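Local coordinates for histidine triad (HIT) protein (Sinorhizobium meliloti, PDB 3NRD) that probably binds nucleotides and, as in other histidine triad proteins, may hydrolyse or transfer nucleotidyl groups at a site here occupied by sulfate, at residues N65-G70 against V94-R99; A58-E63 against R90-H95; M26-D31 against E122-F127. All coordinates share one frame; numbering follows the deposited sequence. Where two conformers were deposited one is given.

Contact 1: residues N65-G70 against V94-R99. With SO4 (sulfate ion), chain H.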
loop_
_atom_site.group_PDB
_atom_site.type_symbol
_atom_site.label_atom_id
_atom_site.label_comp_id
_atom_site.label_asym_id
_atom_site.label_seq_id
_atom_site.Cartn_x
_atom_site.Cartn_y
_atom_site.Cartn_z
ATOM N N ASN A 65 -8.891 2.132 6.274
ATOM C CA ASN A 65 -9.924 1.284 5.751
ATOM C C ASN A 65 -11.268 1.994 5.763
ATOM O O ASN A 65 -12.047 1.827 4.816
ATOM C CB ASN A 65 -9.947 -0.065 6.499
ATOM C CG ASN A 65 -8.679 -0.912 6.212
ATOM O OD1 ASN A 65 -7.880 -0.549 5.355
ATOM N ND2 ASN A 65 -8.486 -1.998 6.953
ATOM N N LEU A 66 -11.515 2.801 6.815
ATOM C CA LEU A 66 -12.675 3.690 6.835
ATOM C C LEU A 66 -12.614 4.671 5.678
ATOM O O LEU A 66 -13.599 4.890 5.035
ATOM C CB LEU A 66 -12.750 4.452 8.163
ATOM C CG LEU A 66 -13.954 5.319 8.458
ATOM C CD1 LEU A 66 -15.132 4.495 8.965
ATOM C CD2 LEU A 66 -13.555 6.416 9.480
ATOM N N VAL A 67 -11.459 5.271 5.438
ATOM C CA VAL A 67 -11.308 6.213 4.331
ATOM C C VAL A 67 -11.442 5.515 2.988
ATOM O O VAL A 67 -12.064 6.059 2.094
ATOM C CB VAL A 67 -9.967 6.998 4.430
ATOM C CG1 VAL A 67 -9.625 7.724 3.141
ATOM C CG2 VAL A 67 -10.073 7.986 5.594
ATOM N N ALA A 68 -10.882 4.318 2.851
ATOM C CA ALA A 68 -10.949 3.562 1.590
ATOM C C ALA A 68 -12.419 3.253 1.240
ATOM O O ALA A 68 -12.841 3.475 0.119
ATOM C CB ALA A 68 -10.138 2.284 1.684
ATOM N N ALA A 69 -13.168 2.748 2.219
ATOM C CA ALA A 69 -14.615 2.470 2.039
ATOM C C ALA A 69 -15.354 3.754 1.698
ATOM O O ALA A 69 -16.142 3.785 0.762
ATOM C CB ALA A 69 -15.200 1.802 3.294
ATOM N N GLY A 70 -15.025 4.833 2.411
ATOM C CA GLY A 70 -15.634 6.135 2.164
ATOM C C GLY A 70 -15.318 6.681 0.784
ATOM O O GLY A 70 -16.200 7.161 0.092
ATOM N N VAL A 94 0.090 7.330 3.801
ATOM C CA VAL A 94 -0.566 6.209 3.148
ATOM C C VAL A 94 -1.450 6.789 2.084
ATOM O O VAL A 94 -2.350 7.597 2.406
ATOM C CB VAL A 94 -1.398 5.377 4.101
ATOM C CG1 VAL A 94 -2.110 4.261 3.332
ATOM C CG2 VAL A 94 -0.519 4.793 5.223
ATOM N N HIS A 95 -1.184 6.398 0.837
ATOM C CA HIS A 95 -1.990 6.742 -0.313
ATOM C C HIS A 95 -3.247 5.879 -0.318
ATOM O O HIS A 95 -3.155 4.676 -0.091
ATOM C CB HIS A 95 -1.224 6.486 -1.625
ATOM C CG HIS A 95 0.117 7.163 -1.718
ATOM N ND1 HIS A 95 0.271 8.457 -2.156
ATOM C CD2 HIS A 95 1.368 6.699 -1.487
ATOM C CE1 HIS A 95 1.556 8.776 -2.158
ATOM N NE2 HIS A 95 2.250 7.718 -1.778
ATOM N N VAL A 96 -4.407 6.487 -0.585
ATOM C CA VAL A 96 -5.686 5.799 -0.728
ATOM C C VAL A 96 -6.339 6.387 -1.955
ATOM O O VAL A 96 -6.783 7.538 -1.937
ATOM C CB VAL A 96 -6.602 6.003 0.477
ATOM C CG1 VAL A 96 -7.933 5.201 0.294
ATOM C CG2 VAL A 96 -5.890 5.628 1.760
ATOM N N ILE A 97 -6.362 5.607 -3.027
ATOM C CA ILE A 97 -6.625 6.121 -4.364
ATOM C C ILE A 97 -7.815 5.373 -4.975
ATOM O O ILE A 97 -7.848 4.145 -4.927
ATOM C CB ILE A 97 -5.440 5.919 -5.294
ATOM C CG1 ILE A 97 -4.145 6.564 -4.743
ATOM C CG2 ILE A 97 -5.769 6.489 -6.668
ATOM C CD1 ILE A 97 -2.907 5.796 -5.078
ATOM N N ALA A 98 -8.765 6.101 -5.548
ATOM C CA ALA A 98 -9.951 5.515 -6.214
ATOM C C ALA A 98 -9.644 5.242 -7.685
ATOM O O ALA A 98 -9.217 6.137 -8.397
ATOM C CB ALA A 98 -11.114 6.450 -6.116
ATOM N N ARG A 99 -9.925 4.036 -8.150
ATOM C CA ARG A 99 -9.590 3.621 -9.513
ATOM C C ARG A 99 -10.751 2.963 -10.260
ATOM O O ARG A 99 -11.682 2.407 -9.660
ATOM C CB ARG A 99 -8.468 2.596 -9.542
ATOM C CG ARG A 99 -7.223 2.950 -8.806
ATOM C CD ARG A 99 -6.475 4.094 -9.405
ATOM N NE ARG A 99 -6.094 3.916 -10.806
ATOM C CZ ARG A 99 -4.996 3.334 -11.274
ATOM N NH1 ARG A 99 -4.097 2.783 -10.465
ATOM N NH2 ARG A 99 -4.791 3.319 -12.595
HETATM S S SO4 H . 5.633 8.658 -1.991
HETATM O O1 SO4 H . 4.868 7.609 -1.316
HETATM O O2 SO4 H . 4.849 9.862 -1.858
HETATM O O3 SO4 H . 6.907 8.910 -1.363
HETATM O O4 SO4 H . 5.889 8.415 -3.369
#

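Contact 2: residues A58-E63 against R90-H95. With SO4 (sulfate ion), chain H.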
loop_
_atom_site.group_PDB
_atom_site.type_symbol
_atom_site.label_atom_id
_atom_site.label_comp_id
_atom_site.label_asym_id
_atom_site.label_seq_id
_atom_site.Cartn_x
_atom_site.Cartn_y
_atom_site.Cartn_z
ATOM N N ALA A 58 -2.863 -0.099 14.548
ATOM C CA ALA A 58 -4.280 -0.463 14.558
ATOM C C ALA A 58 -5.144 0.717 14.174
ATOM O O ALA A 58 -6.054 0.566 13.356
ATOM C CB ALA A 58 -4.707 -0.991 15.968
HETATM N N MSE A 59 -4.881 1.871 14.799
HETATM C CA MSE A 59 -5.562 3.133 14.486
HETATM C C MSE A 59 -5.425 3.450 13.000
HETATM O O MSE A 59 -6.404 3.858 12.344
HETATM C CB MSE A 59 -4.987 4.341 15.269
HETATM C CG MSE A 59 -5.590 4.710 16.667
HETATM SE SE MSE A 59 -7.472 5.022 16.699
HETATM C CE MSE A 59 -7.901 5.360 14.882
ATOM N N LEU A 60 -4.205 3.305 12.477
ATOM C CA LEU A 60 -3.946 3.606 11.060
ATOM C C LEU A 60 -4.689 2.648 10.136
ATOM O O LEU A 60 -5.139 3.046 9.078
ATOM C CB LEU A 60 -2.447 3.551 10.736
ATOM C CG LEU A 60 -2.030 3.698 9.267
ATOM C CD1 LEU A 60 -2.527 5.074 8.765
ATOM C CD2 LEU A 60 -0.494 3.507 9.094
ATOM N N THR A 61 -4.706 1.367 10.497
ATOM C CA THR A 61 -5.424 0.340 9.716
ATOM C C THR A 61 -6.858 0.748 9.496
ATOM O O THR A 61 -7.321 0.824 8.375
ATOM C CB THR A 61 -5.345 -1.042 10.440
ATOM O OG1 THR A 61 -3.973 -1.432 10.471
ATOM C CG2 THR A 61 -6.184 -2.110 9.748
ATOM N N PHE A 62 -7.526 1.082 10.576
ATOM C CA PHE A 62 -8.966 1.328 10.519
ATOM C C PHE A 62 -9.313 2.694 9.992
ATOM O O PHE A 62 -10.343 2.839 9.364
ATOM C CB PHE A 62 -9.584 1.032 11.881
ATOM C CG PHE A 62 -9.543 -0.435 12.176
ATOM C CD1 PHE A 62 -10.272 -1.318 11.392
ATOM C CD2 PHE A 62 -8.746 -0.935 13.149
ATOM C CE1 PHE A 62 -10.206 -2.661 11.598
ATOM C CE2 PHE A 62 -8.703 -2.277 13.369
ATOM C CZ PHE A 62 -9.441 -3.137 12.600
ATOM N N GLU A 63 -8.463 3.675 10.261
ATOM C CA GLU A 63 -8.580 4.982 9.609
ATOM C C GLU A 63 -8.383 4.803 8.109
ATOM O O GLU A 63 -9.157 5.344 7.350
ATOM C CB GLU A 63 -7.601 6.033 10.196
ATOM C CG GLU A 63 -8.136 6.623 11.504
ATOM C CD GLU A 63 -7.217 7.677 12.162
ATOM O OE1 GLU A 63 -6.233 8.125 11.537
ATOM O OE2 GLU A 63 -7.479 8.072 13.326
ATOM N N ARG A 90 9.983 10.673 3.059
ATOM C CA ARG A 90 10.169 9.600 4.061
ATOM C C ARG A 90 9.177 9.577 5.205
ATOM O O ARG A 90 8.931 8.520 5.748
ATOM C CB ARG A 90 11.579 9.648 4.673
ATOM C CG ARG A 90 12.625 9.122 3.745
ATOM C CD ARG A 90 12.471 7.616 3.521
ATOM N NE ARG A 90 13.088 7.230 2.256
ATOM C CZ ARG A 90 14.294 6.684 2.127
ATOM N NH1 ARG A 90 15.067 6.377 3.182
ATOM N NH2 ARG A 90 14.722 6.426 0.902
ATOM N N GLN A 91 8.658 10.728 5.593
ATOM C CA GLN A 91 7.572 10.794 6.539
ATOM C C GLN A 91 6.416 9.875 6.097
ATOM O O GLN A 91 5.962 9.953 4.954
ATOM C CB GLN A 91 7.076 12.227 6.637
ATOM C CG GLN A 91 5.961 12.425 7.629
ATOM C CD GLN A 91 5.656 13.871 7.831
ATOM O OE1 GLN A 91 5.042 14.506 6.974
ATOM N NE2 GLN A 91 6.108 14.417 8.937
ATOM N N LEU A 92 6.002 8.992 7.009
ATOM C CA LEU A 92 5.017 7.975 6.727
ATOM C C LEU A 92 3.732 8.640 6.212
ATOM O O LEU A 92 3.204 9.521 6.853
ATOM C CB LEU A 92 4.703 7.129 7.982
ATOM C CG LEU A 92 3.552 6.079 7.841
ATOM C CD1 LEU A 92 3.766 5.092 6.642
ATOM C CD2 LEU A 92 3.377 5.308 9.142
ATOM N N HIS A 93 3.280 8.240 5.027
ATOM C CA HIS A 93 1.978 8.642 4.537
ATOM C C HIS A 93 1.404 7.524 3.691
ATOM O O HIS A 93 2.144 6.827 2.982
ATOM C CB HIS A 93 2.054 9.963 3.788
ATOM C CG HIS A 93 2.990 9.943 2.629
ATOM N ND1 HIS A 93 4.364 9.846 2.769
ATOM C CD2 HIS A 93 2.748 10.030 1.302
ATOM C CE1 HIS A 93 4.918 9.848 1.573
ATOM N NE2 HIS A 93 3.957 9.928 0.668
ATOM N N VAL A 94 0.090 7.330 3.801
ATOM C CA VAL A 94 -0.566 6.209 3.148
ATOM C C VAL A 94 -1.450 6.789 2.084
ATOM O O VAL A 94 -2.350 7.597 2.406
ATOM C CB VAL A 94 -1.398 5.377 4.101
ATOM C CG1 VAL A 94 -2.110 4.261 3.332
ATOM C CG2 VAL A 94 -0.519 4.793 5.223
ATOM N N HIS A 95 -1.184 6.398 0.837
ATOM C CA HIS A 95 -1.990 6.742 -0.313
ATOM C C HIS A 95 -3.247 5.879 -0.318
ATOM O O HIS A 95 -3.155 4.676 -0.091
ATOM C CB HIS A 95 -1.224 6.486 -1.625
ATOM C CG HIS A 95 0.117 7.163 -1.718
ATOM N ND1 HIS A 95 0.271 8.457 -2.156
ATOM C CD2 HIS A 95 1.368 6.699 -1.487
ATOM C CE1 HIS A 95 1.556 8.776 -2.158
ATOM N NE2 HIS A 95 2.250 7.718 -1.778
HETATM S S SO4 H . 5.633 8.658 -1.991
HETATM O O1 SO4 H . 4.868 7.609 -1.316
HETATM O O2 SO4 H . 4.849 9.862 -1.858
HETATM O O3 SO4 H . 6.907 8.910 -1.363
HETATM O O4 SO4 H . 5.889 8.415 -3.369
#

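Contact 3: residues M26-D31 against E122-F127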
loop_
_atom_site.group_PDB
_atom_site.type_symbol
_atom_site.label_atom_id
_atom_site.label_comp_id
_atom_site.label_asym_id
_atom_site.label_seq_id
_atom_site.Cartn_x
_atom_site.Cartn_y
_atom_site.Cartn_z
HETATM N N MSE A 26 -5.610 14.138 6.912
HETATM C CA MSE A 26 -6.048 13.747 5.576
HETATM C C MSE A 26 -5.760 14.872 4.615
HETATM O O MSE A 26 -6.094 16.039 4.894
HETATM C CB MSE A 26 -7.547 13.498 5.516
HETATM C CG MSE A 26 -8.023 12.372 6.321
HETATM SE SE MSE A 26 -9.953 12.029 6.039
HETATM C CE MSE A 26 -9.765 11.707 4.176
ATOM N N ARG A 27 -5.165 14.530 3.481
ATOM C CA ARG A 27 -4.966 15.486 2.413
ATOM C C ARG A 27 -5.418 14.905 1.107
ATOM O O ARG A 27 -5.300 13.732 0.903
ATOM C CB ARG A 27 -3.515 15.875 2.300
ATOM C CG ARG A 27 -2.990 16.480 3.561
ATOM C CD ARG A 27 -1.561 16.910 3.444
ATOM N NE ARG A 27 -1.364 18.217 2.831
ATOM C CZ ARG A 27 -1.572 19.389 3.420
ATOM N NH1 ARG A 27 -2.081 19.474 4.643
ATOM N NH2 ARG A 27 -1.293 20.503 2.754
ATOM N N LEU A 28 -5.918 15.761 0.231
ATOM C CA LEU A 28 -6.277 15.381 -1.121
ATOM C C LEU A 28 -5.057 15.674 -1.932
ATOM O O LEU A 28 -4.646 16.829 -1.987
ATOM C CB LEU A 28 -7.466 16.217 -1.619
ATOM C CG LEU A 28 -7.909 16.082 -3.074
ATOM C CD1 LEU A 28 -8.556 14.664 -3.336
ATOM C CD2 LEU A 28 -8.829 17.250 -3.461
HETATM N N MSE A 29 -4.455 14.669 -2.540
HETATM C CA MSE A 29 -3.334 14.862 -3.443
HETATM C C MSE A 29 -3.825 15.755 -4.562
HETATM O O MSE A 29 -4.910 15.502 -5.116
HETATM C CB MSE A 29 -2.852 13.516 -3.994
HETATM C CG MSE A 29 -1.703 13.583 -4.961
HETATM SE SE MSE A 29 -0.069 14.142 -4.146
HETATM C CE MSE A 29 0.561 12.418 -3.474
ATOM N N ASN A 30 -3.056 16.798 -4.891
ATOM C CA ASN A 30 -3.521 17.746 -5.864
ATOM C C ASN A 30 -3.238 17.265 -7.290
ATOM O O ASN A 30 -2.473 17.875 -8.040
ATOM C CB ASN A 30 -2.936 19.109 -5.605
ATOM C CG ASN A 30 -3.656 20.200 -6.377
ATOM O OD1 ASN A 30 -4.709 19.983 -6.976
ATOM N ND2 ASN A 30 -3.096 21.381 -6.342
ATOM N N ASP A 31 -3.914 16.185 -7.659
ATOM C CA ASP A 31 -3.828 15.618 -8.975
ATOM C C ASP A 31 -5.209 15.063 -9.215
ATOM O O ASP A 31 -5.514 13.992 -8.757
ATOM C CB ASP A 31 -2.770 14.544 -9.004
ATOM C CG ASP A 31 -2.521 14.013 -10.377
ATOM O OD1 ASP A 31 -3.292 14.292 -11.324
ATOM O OD2 ASP A 31 -1.509 13.312 -10.516
ATOM N N GLU A 122 -13.021 25.245 -6.318
ATOM C CA GLU A 122 -14.366 24.863 -5.854
ATOM C C GLU A 122 -14.631 23.356 -5.978
ATOM O O GLU A 122 -15.216 22.763 -5.053
ATOM C CB GLU A 122 -15.499 25.656 -6.536
ATOM C CG GLU A 122 -16.898 25.094 -6.182
ATOM C CD GLU A 122 -17.988 26.075 -6.371
ATOM O OE1 GLU A 122 -18.379 26.326 -7.530
ATOM O OE2 GLU A 122 -18.475 26.587 -5.341
ATOM N N GLU A 123 -14.174 22.752 -7.080
ATOM C CA GLU A 123 -14.350 21.318 -7.271
ATOM C C GLU A 123 -13.690 20.499 -6.152
ATOM O O GLU A 123 -14.304 19.550 -5.660
ATOM C CB GLU A 123 -13.863 20.888 -8.650
ATOM C CG GLU A 123 -14.908 21.176 -9.718
ATOM C CD GLU A 123 -14.327 21.297 -11.104
ATOM O OE1 GLU A 123 -13.511 20.433 -11.472
ATOM O OE2 GLU A 123 -14.691 22.259 -11.818
ATOM N N HIS A 124 -12.477 20.865 -5.719
ATOM C CA HIS A 124 -11.898 20.116 -4.567
ATOM C C HIS A 124 -12.596 20.399 -3.239
ATOM O O HIS A 124 -12.655 19.501 -2.380
ATOM C CB HIS A 124 -10.351 20.196 -4.428
ATOM C CG HIS A 124 -9.772 21.524 -4.096
ATOM N ND1 HIS A 124 -9.846 22.076 -2.832
ATOM C CD2 HIS A 124 -8.959 22.338 -4.818
ATOM C CE1 HIS A 124 -9.169 23.207 -2.814
ATOM N NE2 HIS A 124 -8.607 23.381 -4.000
ATOM N N ARG A 125 -13.160 21.588 -3.076
ATOM C CA ARG A 125 -13.965 21.866 -1.873
ATOM C C ARG A 125 -15.219 20.980 -1.850
ATOM O O ARG A 125 -15.538 20.392 -0.818
ATOM C CB ARG A 125 -14.300 23.371 -1.731
ATOM C CG ARG A 125 -13.082 24.249 -1.360
ATOM C CD ARG A 125 -13.468 25.521 -0.591
ATOM N NE ARG A 125 -14.583 26.230 -1.233
ATOM C CZ ARG A 125 -14.501 27.161 -2.192
ATOM N NH1 ARG A 125 -13.340 27.626 -2.651
ATOM N NH2 ARG A 125 -15.634 27.664 -2.682
ATOM N N THR A 126 -15.887 20.849 -2.992
ATOM C CA THR A 126 -17.071 20.002 -3.113
ATOM C C THR A 126 -16.702 18.541 -2.871
ATOM O O THR A 126 -17.340 17.859 -2.073
ATOM C CB THR A 126 -17.752 20.174 -4.511
ATOM O OG1 THR A 126 -18.160 21.529 -4.659
ATOM C CG2 THR A 126 -18.994 19.287 -4.673
ATOM N N PHE A 127 -15.646 18.077 -3.526
ATOM C CA PHE A 127 -15.180 16.705 -3.320
ATOM C C PHE A 127 -14.755 16.405 -1.868
ATOM O O PHE A 127 -15.087 15.331 -1.343
ATOM C CB PHE A 127 -14.034 16.362 -4.270
ATOM C CG PHE A 127 -13.690 14.899 -4.269
ATOM C CD1 PHE A 127 -14.644 13.953 -4.649
ATOM C CD2 PHE A 127 -12.429 14.457 -3.856
ATOM C CE1 PHE A 127 -14.343 12.584 -4.639
ATOM C CE2 PHE A 127 -12.117 13.100 -3.843
ATOM C CZ PHE A 127 -13.081 12.162 -4.226
#

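Contact 1: residues N65-G70 against V94-R99
Ala-68 and Val-96 bring helix and strand together, their CA atoms only 6.2 Å apart. Residues 65-70 form regular helical backbone in the middle of helix 54-75, and residues 94-99 run as an extended inner strand of the sheet, bonded along one edge to strand 36-41 and along the other to strand 79-84. Such a close approach suits an alanine, whose short side chain lets the strand residue come up to the helix backbone itself. Val-96 is the strand residue that makes the contact. Its CG1, placed anti to the backbone N (chi1 -178°), comes within 3.7 Å of Ala-68 CA and also rests against CB of that residue. The same methyl meets Val-67 CG1 at 4.2 Å, the two valines crossing obliquely, so that Val-96 CG1 touches neighbouring residues on the helix surface. Beta-branched valine fits an inner strand and offers compact methyls to the helix. This is helix-on-sheet packing of the alpha-plus-beta HIT fold, in a HIT domain that forms the carboxy-terminal part of a longer gene product. Val-96 also leans on Leu-71 and Ile-80, while Ala-68 packs on Phe-50 of the second subunit. Strand alternation turns His-95 to the other side of the sheet. There its NE2 donates to sulfate O1 at 2.7 Å in an almost straight bond (170°), with the sulfur lying in the ring plane at the ring edge. Trp-36 NE1 bonds to His-95 ND1, so both ring nitrogens are engaged and the rotation of the imidazole is fixed, while the ring of Trp-111 meets it edge-to-face.

Contact 2: residues A58-E63 against R90-H95
Beyond the leucine and valine methyls that join Leu-60 to Leu-92 and Val-94, the imidazole of His-93 is gripped at its edges. At one nitrogen, ND1 donates to Gln-91 O over 2.7 Å, a nearly straight bond (166°) with the carbonyl close to the ring plane. At the other, NE2 gives its N-H to sulfate O2, also 2.7 Å away and in plane (161°). The rings of His-93 and His-95 meet steeply, their planes well away from parallel, and both turn a nitrogen to the same anion. CG of His-93 lies between the backbone N and the carbonyl carbon (chi1 58°), and this turns the ring back toward the carbonyl of Gln-91. Residues 91-97 follow the histidine triad pattern, with Gln-91 in the first histidine position and His-93 in the middle one, which is the nucleophile of active relatives; the ND1-to-carbonyl bond is the one that orients the nucleophile there. Sulfate, also held by Gly-86 N, probably marks a phosphate site. With an alanine in place of His-93, Gln-91 O and sulfate O2 would probably each be left without this donor, and the anion would be less firmly placed. Leu-60 projects toward the strand from a backbone still distant, its CA 9.0 Å from that of Val-94, and long leucine branches suit this wider gap. Leu-60 and Val-94 meet tip to tip, CD1 and CD2 of the leucine each 4.1 Å from Val-94 CG2. Leu-92 CD2 approaches Leu-60 CD2 at 4.3 Å. Leu-92 and Val-94, alternating with His-93 and His-95, thus face the helix while the histidines face the anion.

Contact 3: residues M26-D31 against E122-F127
Leu-28 reaches from the sheet of the HIT fold to the carboxy-terminal helix 121-134, meeting His-124 and Phe-127. Its CB points from strand 24-29 toward that helix, and CG stands anti to the backbone N (chi1 173°), which extends the side chain to part its two methyls between two helix residues. CD1 comes to the edge of the Phe-127 ring, near its plane, and is 3.9 Å from both CD2 and CE2; the two side chains cross at about a right angle. CD2 takes the other partner, lying 3.5 Å from His-124 CB. A branched leucine suits this place because its two methyls can meet two helix residues at once, and Phe-127, three residues after His-124, presents its side chain on the same side. Phe-127 also lies beside Trp-119, with ring planes nearly parallel, and reaches Leu-71 and Thr-75 of helix 54-75, so the aromatic joins helix 121-134 to the end of the longer helix. Within the helix, Glu-122 O receives two donors: Thr-126 N at 2.9 Å and, from above the carbonyl plane, Thr-126 OG1 at 3.2 Å.

In the fold
Contacts 1 and 2 are successive places along one helix-strand pair, their centres about 11 Å apart: helix 54-75 packs on one face of strand 94-99 and the residues leading into it, while His-93 and His-95 turn to the other and share the sulfate. The hydrophobic packing thus backs the probable phosphate site, and both contacts also touch the second subunit. Contact 3 joins helix 121-134 to the same sheet, its centre about 14 Å from that of contact 1 and about 19 Å from that of contact 2, across the centre of the chain from the latter. Contacts 1 and 3 meet directly where Val-67 CG2 lies 4.0 Å from CE of selenomethionine Met-26.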